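Local coordinates for protein alpha-2,3-sialyltransferase (Campylobacter jejuni, PDB 2P2V) that probably transfers sialic acid from CMP-sialic acid to glycan acceptors in an alpha-2,3 linkage, as a membrane-associated glycosyltransferase, at residues Gly71-Gln76 with Ile94-Phe99; Gln75-Ala80 with Asn115-Ala120; Met154-Ile159 with Lys215-Ile220. All blocks are in the same frame, centred on the assembly; numbering follows the deposited sequence.

Contacts 1 and 2 are neighbours, their centres 8 Å apart, and both start from helix 73-85, sharing Q75 and Q76. They join where F73 CE2 packs 3.5 Å from F117 CG, the two rings meeting edge-to-face, and where A120 CB lies 3.5 Å from I94 O. Contact 3 lies across the centre of the chain from contact 2, about 26 Å between centres, and 21 Å from contact 1. The bound CMP-3-fluoro-sialic acid touches V72 of contact 1 and Q76, shared by contacts 1 and 2. Contact 3 does not touch it, the C155 side chain lying about 9 Å away. All lie in the sialyltransferase portion of a longer protein.

Contact 1: residues Gly71-Gln76 with Ile94-Phe99; sequences GVFLQQ and IFCSTF
The backbone O of C96, the residue whose side chain lies against the ring of F73, accepts a hydrogen bond from T98 OG1 at 3.0 Å. The hydroxyl stands 38° out of the carbonyl plane, and because T98 OG1 is also bonded to the backbone N of Y124, it ties the end of the strand to the chain that follows strand 121-122. Threonine suits the spot, having a hydroxyl for two backbone groups and a methyl for buried surroundings.

Across the contact everything converges on one ring. With CG anti to the backbone N (chi1 -164°), F73 reaches from the first turn of its helix down onto the strand. C96 CB comes within 3.6 Å of F73 CE1, approaching obliquely. The sulfur follows: C96 SG lies 4.5 Å from the centroid of the F73 ring, 39° off its normal, a sulfur-aromatic contact. This is the helix-to-strand packing of a beta-alpha-beta unit, strand 62-68, helix 73-85 and strand 90-96, in a Rossmann-like parallel sheet. The alternation of the strand is plain: I94 and C96 point toward the helix, whereas F95 turns away and stacks on F67. At the far end of the ring, F73 CZ meets the branch methyl I94 CG2 at 3.8 Å. Between I94 and C96 the strand presents its backbone, and F95 O lies in the plane of the F73 ring at its edge, 3.7 Å from F73 CE1.

Phenylalanine suits this place: its flat apolar ring packs between strand and helices, and its slightly positive C-H rim faces the F95 oxygen. F73 is further enclosed by the rings of F113 and F117, the latter edge-to-face, and by F68. V72, at the N-cap position, and Q76 touch the bound nucleotide sugar, Q76 OE1 being bonded to Y52 OH.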
loop_
_atom_site.group_PDB
_atom_site.type_symbol
_atom_site.label_atom_id
_atom_site.label_comp_id
_atom_site.label_asym_id
_atom_site.label_seq_id
_atom_site.Cartn_x
_atom_site.Cartn_y
_atom_site.Cartn_z
ATOM N N GLY A 71 -10.629 -18.051 12.529
ATOM C CA GLY A 71 -10.607 -18.032 14.036
ATOM C C GLY A 71 -9.798 -19.165 14.669
ATOM O O GLY A 71 -9.364 -19.057 15.822
ATOM N N VAL A 72 -9.587 -20.244 13.918
ATOM C CA VAL A 72 -8.781 -21.382 14.339
ATOM C C VAL A 72 -7.709 -21.654 13.320
ATOM O O VAL A 72 -7.099 -22.697 13.347
ATOM C CB VAL A 72 -9.644 -22.679 14.504
ATOM C CG1 VAL A 72 -10.612 -22.501 15.717
ATOM C CG2 VAL A 72 -10.489 -22.921 13.240
ATOM N N PHE A 73 -7.404 -20.682 12.465
ATOM C CA PHE A 73 -6.384 -20.988 11.398
ATOM C C PHE A 73 -5.036 -21.357 11.942
ATOM O O PHE A 73 -4.346 -22.227 11.421
ATOM C CB PHE A 73 -6.261 -19.821 10.401
ATOM C CG PHE A 73 -5.557 -20.225 9.132
ATOM C CD1 PHE A 73 -6.283 -20.895 8.120
ATOM C CD2 PHE A 73 -4.204 -20.018 8.982
ATOM C CE1 PHE A 73 -5.624 -21.300 6.963
ATOM C CE2 PHE A 73 -3.519 -20.443 7.799
ATOM C CZ PHE A 73 -4.282 -21.091 6.807
ATOM N N LEU A 74 -4.593 -20.639 12.995
ATOM C CA LEU A 74 -3.280 -20.962 13.553
ATOM C C LEU A 74 -3.149 -22.434 13.913
ATOM O O LEU A 74 -2.149 -23.060 13.577
ATOM C CB LEU A 74 -3.029 -20.082 14.822
ATOM C CG LEU A 74 -1.649 -20.262 15.504
ATOM C CD1 LEU A 74 -0.588 -19.441 14.862
ATOM C CD2 LEU A 74 -1.835 -19.746 16.961
ATOM N N GLN A 75 -4.124 -22.966 14.670
ATOM C CA GLN A 75 -4.086 -24.380 15.052
ATOM C C GLN A 75 -4.280 -25.305 13.819
ATOM O O GLN A 75 -3.586 -26.317 13.668
ATOM C CB GLN A 75 -5.149 -24.662 16.109
ATOM C CG GLN A 75 -4.874 -23.888 17.418
ATOM C CD GLN A 75 -5.463 -22.473 17.473
ATOM O OE1 GLN A 75 -5.858 -21.889 16.457
ATOM N NE2 GLN A 75 -5.515 -21.902 18.701
ATOM N N GLN A 76 -5.169 -24.917 12.909
ATOM C CA GLN A 76 -5.444 -25.834 11.784
ATOM C C GLN A 76 -4.247 -25.903 10.841
ATOM O O GLN A 76 -3.973 -26.965 10.214
ATOM C CB GLN A 76 -6.646 -25.342 10.987
ATOM C CG GLN A 76 -8.000 -25.381 11.644
ATOM C CD GLN A 76 -8.544 -26.761 11.873
ATOM O OE1 GLN A 76 -7.808 -27.739 12.050
ATOM N NE2 GLN A 76 -9.866 -26.855 11.832
ATOM N N ILE A 94 -3.520 -24.906 0.936
ATOM C CA ILE A 94 -4.226 -24.640 2.202
ATOM C C ILE A 94 -4.851 -23.261 2.129
ATOM O O ILE A 94 -4.126 -22.283 1.972
ATOM C CB ILE A 94 -3.262 -24.652 3.445
ATOM C CG1 ILE A 94 -2.622 -26.022 3.620
ATOM C CG2 ILE A 94 -4.100 -24.279 4.685
ATOM C CD1 ILE A 94 -1.487 -26.075 4.724
ATOM N N PHE A 95 -6.183 -23.165 2.182
ATOM C CA PHE A 95 -6.867 -21.868 2.138
ATOM C C PHE A 95 -7.422 -21.469 3.510
ATOM O O PHE A 95 -7.874 -22.337 4.254
ATOM C CB PHE A 95 -8.105 -21.896 1.276
ATOM C CG PHE A 95 -7.795 -21.995 -0.220
ATOM C CD1 PHE A 95 -7.547 -23.220 -0.758
ATOM C CD2 PHE A 95 -7.778 -20.868 -1.017
ATOM C CE1 PHE A 95 -7.246 -23.350 -2.154
ATOM C CE2 PHE A 95 -7.481 -20.967 -2.396
ATOM C CZ PHE A 95 -7.241 -22.234 -2.935
ATOM N N CYS A 96 -7.465 -20.165 3.737
ATOM C CA CYS A 96 -8.251 -19.592 4.829
ATOM C C CYS A 96 -9.533 -19.048 4.231
ATOM O O CYS A 96 -9.487 -18.190 3.325
ATOM C CB CYS A 96 -7.426 -18.490 5.491
ATOM S SG CYS A 96 -8.307 -17.924 6.960
ATOM N N SER A 97 -10.664 -19.628 4.607
ATOM C CA SER A 97 -11.992 -19.234 4.122
ATOM C C SER A 97 -12.399 -17.836 4.620
ATOM O O SER A 97 -12.846 -17.643 5.786
ATOM C CB SER A 97 -13.011 -20.266 4.553
ATOM O OG SER A 97 -12.615 -21.590 4.235
ATOM N N THR A 98 -12.215 -16.842 3.752
ATOM C CA THR A 98 -12.282 -15.450 4.132
ATOM C C THR A 98 -13.200 -14.659 3.208
ATOM O O THR A 98 -13.372 -15.025 2.047
ATOM C CB THR A 98 -10.843 -14.802 4.080
ATOM O OG1 THR A 98 -10.119 -15.265 2.912
ATOM C CG2 THR A 98 -10.021 -15.147 5.383
ATOM N N PHE A 99 -13.715 -13.539 3.681
ATOM C CA PHE A 99 -14.596 -12.689 2.893
ATOM C C PHE A 99 -14.029 -11.290 2.695
ATOM O O PHE A 99 -14.610 -10.538 1.941
ATOM C CB PHE A 99 -15.991 -12.580 3.571
ATOM C CG PHE A 99 -16.709 -13.903 3.671
ATOM C CD1 PHE A 99 -16.703 -14.616 4.870
ATOM C CD2 PHE A 99 -17.289 -14.492 2.526
ATOM C CE1 PHE A 99 -17.303 -15.869 4.981
ATOM C CE2 PHE A 99 -17.929 -15.743 2.623
ATOM C CZ PHE A 99 -17.923 -16.439 3.876
#

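Contact 2: residues Gln75-Ala80 with Asn115-Ala120; sequences QQYHTA and NFFPDA
Y77 is met on a face and at its hydroxyl end. F117 CD1 sits 3.6 Å above the Y77 ring, displaced toward the rim near CG. The two rings form an edge-to-face pair, centroids 5.0 Å apart and planes at 55°, with the edge of F117 turned to the face of Y77. In the plane of the Y77 ring, beyond its edge, Y77 OH donates to D119 OD1; the modelled 2.4 Å is very short, and its exact value is doubtful. A120 CB adds a looser apolar touch, 4.3 Å from Y77 CE1. Tyrosine suits the place because its ring packs against phenylalanine while its hydroxyl reaches the carboxylate.

Y77 extends from helix 73-85 with CG anti to the backbone N (chi1 -177°). Across the contact, the chain leaves helix 107-116 and makes a type I beta turn from F117 to A120, closed by A120 N to F117 O at 3.0 Å. D119 CG sits between its backbone N and carbonyl carbon (chi1 63°), which swings OD1 to the hydroxyl. Behind, F116 CB lies 3.6 Å over the centre of the F117 ring, and Y143 of a second subunit packs on both Y77 and F117, placing the contact at the subunit interface.

D119 OD2 forms a salt bridge with K81 NZ, from the same helix as Y77, which probably favours the charged carboxylate; the phenol bond is secondary.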
loop_
_atom_site.group_PDB
_atom_site.type_symbol
_atom_site.label_atom_id
_atom_site.label_comp_id
_atom_site.label_asym_id
_atom_site.label_seq_id
_atom_site.Cartn_x
_atom_site.Cartn_y
_atom_site.Cartn_z
ATOM N N GLN A 75 -4.124 -22.966 14.670
ATOM C CA GLN A 75 -4.086 -24.380 15.052
ATOM C C GLN A 75 -4.280 -25.305 13.819
ATOM O O GLN A 75 -3.586 -26.317 13.668
ATOM C CB GLN A 75 -5.149 -24.662 16.109
ATOM C CG GLN A 75 -4.874 -23.888 17.418
ATOM C CD GLN A 75 -5.463 -22.473 17.473
ATOM O OE1 GLN A 75 -5.858 -21.889 16.457
ATOM N NE2 GLN A 75 -5.515 -21.902 18.701
ATOM N N GLN A 76 -5.169 -24.917 12.909
ATOM C CA GLN A 76 -5.444 -25.834 11.784
ATOM C C GLN A 76 -4.247 -25.903 10.841
ATOM O O GLN A 76 -3.973 -26.965 10.214
ATOM C CB GLN A 76 -6.646 -25.342 10.987
ATOM C CG GLN A 76 -8.000 -25.381 11.644
ATOM C CD GLN A 76 -8.544 -26.761 11.873
ATOM O OE1 GLN A 76 -7.808 -27.739 12.050
ATOM N NE2 GLN A 76 -9.866 -26.855 11.832
ATOM N N TYR A 77 -3.579 -24.770 10.647
ATOM C CA TYR A 77 -2.356 -24.751 9.790
ATOM C C TYR A 77 -1.308 -25.731 10.326
ATOM O O TYR A 77 -0.757 -26.525 9.619
ATOM C CB TYR A 77 -1.790 -23.328 9.750
ATOM C CG TYR A 77 -0.585 -23.159 8.850
ATOM C CD1 TYR A 77 -0.748 -22.996 7.464
ATOM C CD2 TYR A 77 0.705 -23.193 9.358
ATOM C CE1 TYR A 77 0.373 -22.851 6.630
ATOM C CE2 TYR A 77 1.847 -23.032 8.518
ATOM C CZ TYR A 77 1.646 -22.830 7.180
ATOM O OH TYR A 77 2.785 -22.670 6.431
ATOM N N HIS A 78 -1.054 -25.652 11.640
ATOM C CA HIS A 78 -0.138 -26.561 12.299
ATOM C C HIS A 78 -0.647 -28.025 12.180
ATOM O O HIS A 78 0.128 -28.944 11.882
ATOM C CB HIS A 78 -0.113 -26.098 13.794
ATOM C CG HIS A 78 0.551 -27.084 14.706
ATOM N ND1 HIS A 78 1.820 -27.562 14.489
ATOM C CD2 HIS A 78 0.116 -27.661 15.856
ATOM C CE1 HIS A 78 2.121 -28.439 15.429
ATOM N NE2 HIS A 78 1.100 -28.509 16.274
ATOM N N THR A 79 -1.940 -28.239 12.338
ATOM C CA THR A 79 -2.511 -29.605 12.256
ATOM C C THR A 79 -2.278 -30.137 10.851
ATOM O O THR A 79 -1.820 -31.259 10.678
ATOM C CB THR A 79 -4.010 -29.637 12.594
ATOM O OG1 THR A 79 -4.224 -29.175 13.947
ATOM C CG2 THR A 79 -4.546 -31.070 12.527
ATOM N N ALA A 80 -2.599 -29.314 9.862
ATOM C CA ALA A 80 -2.332 -29.733 8.461
ATOM C C ALA A 80 -0.858 -30.057 8.136
ATOM O O ALA A 80 -0.567 -31.017 7.366
ATOM C CB ALA A 80 -2.919 -28.641 7.526
ATOM N N ASN A 115 2.490 -13.203 6.346
ATOM C CA ASN A 115 3.700 -13.132 7.161
ATOM C C ASN A 115 3.838 -14.413 7.991
ATOM O O ASN A 115 4.927 -14.925 8.132
ATOM C CB ASN A 115 3.661 -11.877 8.099
ATOM C CG ASN A 115 3.526 -10.570 7.325
ATOM O OD1 ASN A 115 2.450 -10.188 6.912
ATOM N ND2 ASN A 115 4.598 -9.903 7.134
ATOM N N PHE A 116 2.738 -14.841 8.615
ATOM C CA PHE A 116 2.676 -16.065 9.384
ATOM C C PHE A 116 2.554 -17.340 8.558
ATOM O O PHE A 116 3.096 -18.351 8.963
ATOM C CB PHE A 116 1.561 -16.017 10.385
ATOM C CG PHE A 116 1.864 -15.101 11.554
ATOM C CD1 PHE A 116 2.534 -15.622 12.670
ATOM C CD2 PHE A 116 1.521 -13.782 11.521
ATOM C CE1 PHE A 116 2.824 -14.799 13.836
ATOM C CE2 PHE A 116 1.821 -12.924 12.682
ATOM C CZ PHE A 116 2.491 -13.484 13.807
ATOM N N PHE A 117 1.833 -17.285 7.429
ATOM C CA PHE A 117 1.462 -18.499 6.724
ATOM C C PHE A 117 1.827 -18.301 5.246
ATOM O O PHE A 117 0.898 -18.187 4.475
ATOM C CB PHE A 117 -0.032 -18.718 6.879
ATOM C CG PHE A 117 -0.524 -18.632 8.379
ATOM C CD1 PHE A 117 -0.079 -19.592 9.311
ATOM C CD2 PHE A 117 -1.365 -17.662 8.750
ATOM C CE1 PHE A 117 -0.497 -19.486 10.672
ATOM C CE2 PHE A 117 -1.820 -17.531 10.097
ATOM C CZ PHE A 117 -1.363 -18.484 11.010
ATOM N N PRO A 118 3.140 -18.230 4.898
ATOM C CA PRO A 118 3.581 -17.776 3.576
ATOM C C PRO A 118 3.126 -18.637 2.417
ATOM O O PRO A 118 3.021 -18.138 1.300
ATOM C CB PRO A 118 5.107 -17.728 3.713
ATOM C CG PRO A 118 5.431 -18.634 4.848
ATOM C CD PRO A 118 4.295 -18.522 5.775
ATOM N N ASP A 119 2.865 -19.903 2.691
ATOM C CA ASP A 119 2.405 -20.866 1.674
ATOM C C ASP A 119 0.925 -21.161 1.723
ATOM O O ASP A 119 0.441 -22.031 0.970
ATOM C CB ASP A 119 3.229 -22.147 1.751
ATOM C CG ASP A 119 3.104 -22.888 3.057
ATOM O OD1 ASP A 119 2.496 -22.356 4.030
ATOM O OD2 ASP A 119 3.640 -24.000 3.102
ATOM N N ALA A 120 0.170 -20.484 2.620
ATOM C CA ALA A 120 -1.283 -20.578 2.571
ATOM C C ALA A 120 -1.872 -19.562 1.577
ATOM O O ALA A 120 -1.121 -18.749 0.988
ATOM C CB ALA A 120 -1.926 -20.419 3.963
#

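Contact 3: residues Met154-Ile159 with Lys215-Ile220; sequences MCAIAI and KLLKSI. With EDO (1,2-ethanediol), chain J.
The flat group that matters between C155, A156 and L217 is the peptide linking the first two: L217 CD1 stands over one face of it, almost straight above the nitrogen, 3.9 Å from A156 N. The oxygen of this peptide, C155 O, is taken by I159 N in the ordinary helical pattern. Neither segment holds an aromatic residue; the side chain of F133, on helix 131-144, touches both A156 and L217.

The setting is a pair of nearly parallel helices in a Rossmann-like alpha/beta fold. Over the segments 154-159 and 215-220 the axes run at 14° to one another and come within 10.6 Å. Helix 150-161 leads into strand 165-169 and helix 207-221 into strand 224-227, adjacent strands of the parallel sheet. C155 also rests on I24, I166 and L168, so this helix is pressed on the sheet as well as on its neighbour.

L217 does the work for its side. Its CG is anti to the carbonyl carbon (chi1 -77°), and the chain then extends toward the other helix, where both methyls lie against A156. L217 CD1 also meets C155 CB at 4.1 Å, with A156 CB at 4.2 Å, and CD2 also meets I159 CD1. Alanine at 156 is small enough for the leucine tip to come down close to the backbone, whereas the longer I159 reaches across, the two side chains crossing at a slant.

No hydrogen bond crosses between the two segments; apolar groups, with the A156 peptide under L217 CD1, make the contact. Further along, the backbone O of I220 accepts a 2.9 Å hydrogen bond from O1 of a 1,2-ethanediol, probably from the crystallisation liquor and also bonded to E132. The closest side-chain approach between the two segments is I159 CD1 to L217 CB, 3.7 Å.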
loop_
_atom_site.group_PDB
_atom_site.type_symbol
_atom_site.label_atom_id
_atom_site.label_comp_id
_atom_site.label_asym_id
_atom_site.label_seq_id
_atom_site.Cartn_x
_atom_site.Cartn_y
_atom_site.Cartn_z
ATOM N N MET A 154 -16.482 -23.496 -0.531
ATOM C CA MET A 154 -15.601 -24.354 -1.308
ATOM C C MET A 154 -16.108 -24.492 -2.752
ATOM O O MET A 154 -15.278 -24.569 -3.700
ATOM C CB MET A 154 -15.477 -25.750 -0.681
ATOM C CG MET A 154 -14.593 -25.744 0.616
ATOM S SD MET A 154 -14.233 -27.418 1.162
ATOM C CE MET A 154 -15.829 -27.842 1.746
ATOM N N CYS A 155 -17.425 -24.540 -2.913
ATOM C CA CYS A 155 -18.005 -24.567 -4.316
ATOM C C CYS A 155 -17.641 -23.307 -5.109
ATOM O O CYS A 155 -17.241 -23.377 -6.281
ATOM C CB CYS A 155 -19.530 -24.707 -4.265
ATOM S SG CYS A 155 -20.073 -26.334 -3.724
ATOM N N ALA A 156 -17.786 -22.151 -4.470
ATOM C CA ALA A 156 -17.440 -20.866 -5.066
ATOM C C ALA A 156 -15.966 -20.863 -5.434
ATOM O O ALA A 156 -15.566 -20.463 -6.544
ATOM C CB ALA A 156 -17.854 -19.641 -4.060
ATOM N N ILE A 157 -15.102 -21.348 -4.520
ATOM C CA ILE A 157 -13.687 -21.374 -4.802
ATOM C C ILE A 157 -13.409 -22.268 -6.028
ATOM O O ILE A 157 -12.655 -21.871 -6.949
ATOM C CB ILE A 157 -12.870 -21.931 -3.580
ATOM C CG1 ILE A 157 -12.856 -20.869 -2.471
ATOM C CG2 ILE A 157 -11.437 -22.236 -4.007
ATOM C CD1 ILE A 157 -11.845 -19.748 -2.649
ATOM N N ALA A 158 -14.022 -23.439 -6.020
ATOM C CA ALA A 158 -13.858 -24.419 -7.146
ATOM C C ALA A 158 -14.250 -23.771 -8.483
ATOM O O ALA A 158 -13.488 -23.858 -9.473
ATOM C CB ALA A 158 -14.651 -25.681 -6.885
ATOM N N ILE A 159 -15.383 -23.076 -8.487
ATOM C CA ILE A 159 -15.915 -22.400 -9.698
ATOM C C ILE A 159 -14.989 -21.295 -10.130
ATOM O O ILE A 159 -14.616 -21.197 -11.336
ATOM C CB ILE A 159 -17.352 -21.921 -9.460
ATOM C CG1 ILE A 159 -18.247 -23.140 -9.273
ATOM C CG2 ILE A 159 -17.847 -20.979 -10.556
ATOM C CD1 ILE A 159 -19.587 -22.843 -8.769
ATOM N N LYS A 215 -27.563 -22.659 -5.972
ATOM C CA LYS A 215 -28.345 -22.534 -7.228
ATOM C C LYS A 215 -27.900 -21.315 -8.028
ATOM O O LYS A 215 -27.792 -21.354 -9.250
ATOM C CB LYS A 215 -29.845 -22.489 -6.912
ATOM C CG LYS A 215 -30.412 -23.856 -6.450
ATOM C CD LYS A 215 -31.950 -23.878 -6.494
ATOM C CE LYS A 215 -32.592 -23.264 -5.209
ATOM N NZ LYS A 215 -33.931 -23.912 -4.825
ATOM N N LEU A 216 -27.588 -20.225 -7.322
ATOM C CA LEU A 216 -27.030 -19.042 -7.985
ATOM C C LEU A 216 -25.683 -19.267 -8.632
ATOM O O LEU A 216 -25.458 -18.777 -9.739
ATOM C CB LEU A 216 -26.994 -17.817 -7.056
ATOM C CG LEU A 216 -26.595 -16.480 -7.713
ATOM C CD1 LEU A 216 -27.634 -16.074 -8.822
ATOM C CD2 LEU A 216 -26.443 -15.341 -6.688
ATOM N N LEU A 217 -24.760 -19.949 -7.936
ATOM C CA LEU A 217 -23.466 -20.280 -8.525
ATOM C C LEU A 217 -23.686 -21.041 -9.819
ATOM O O LEU A 217 -23.018 -20.772 -10.822
ATOM C CB LEU A 217 -22.642 -21.137 -7.548
ATOM C CG LEU A 217 -22.003 -20.318 -6.403
ATOM C CD1 LEU A 217 -21.484 -21.305 -5.322
ATOM C CD2 LEU A 217 -20.898 -19.431 -6.968
ATOM N N LYS A 218 -24.611 -21.998 -9.770
ATOM C CA LYS A 218 -24.897 -22.851 -10.957
ATOM C C LYS A 218 -25.494 -22.006 -12.082
ATOM O O LYS A 218 -25.043 -22.107 -13.213
ATOM C CB LYS A 218 -25.839 -24.000 -10.564
ATOM C CG LYS A 218 -26.242 -24.966 -11.700
ATOM C CD LYS A 218 -27.232 -25.980 -11.145
ATOM C CE LYS A 218 -27.521 -27.114 -12.097
ATOM N NZ LYS A 218 -27.457 -26.707 -13.548
ATOM N N SER A 219 -26.468 -21.140 -11.780
ATOM C CA SER A 219 -27.041 -20.291 -12.874
ATOM C C SER A 219 -26.161 -19.196 -13.452
ATOM O O SER A 219 -26.245 -18.912 -14.648
ATOM C CB SER A 219 -28.462 -19.762 -12.630
ATOM O OG SER A 219 -28.704 -19.340 -11.307
ATOM N N ILE A 220 -25.301 -18.572 -12.636
ATOM C CA ILE A 220 -24.389 -17.567 -13.189
ATOM C C ILE A 220 -23.212 -18.155 -13.947
ATOM O O ILE A 220 -22.810 -17.644 -15.009
ATOM C CB ILE A 220 -23.805 -16.606 -12.060
ATOM C CG1 ILE A 220 -24.902 -15.942 -11.271
ATOM C CG2 ILE A 220 -22.956 -15.501 -12.669
ATOM C CD1 ILE A 220 -24.300 -15.225 -10.014
HETATM C C1 EDO J . -24.563 -14.114 -16.199
HETATM O O1 EDO J . -24.128 -15.457 -16.402
HETATM C C2 EDO J . -25.693 -14.160 -15.182
HETATM O O2 EDO J . -25.748 -12.895 -14.521
#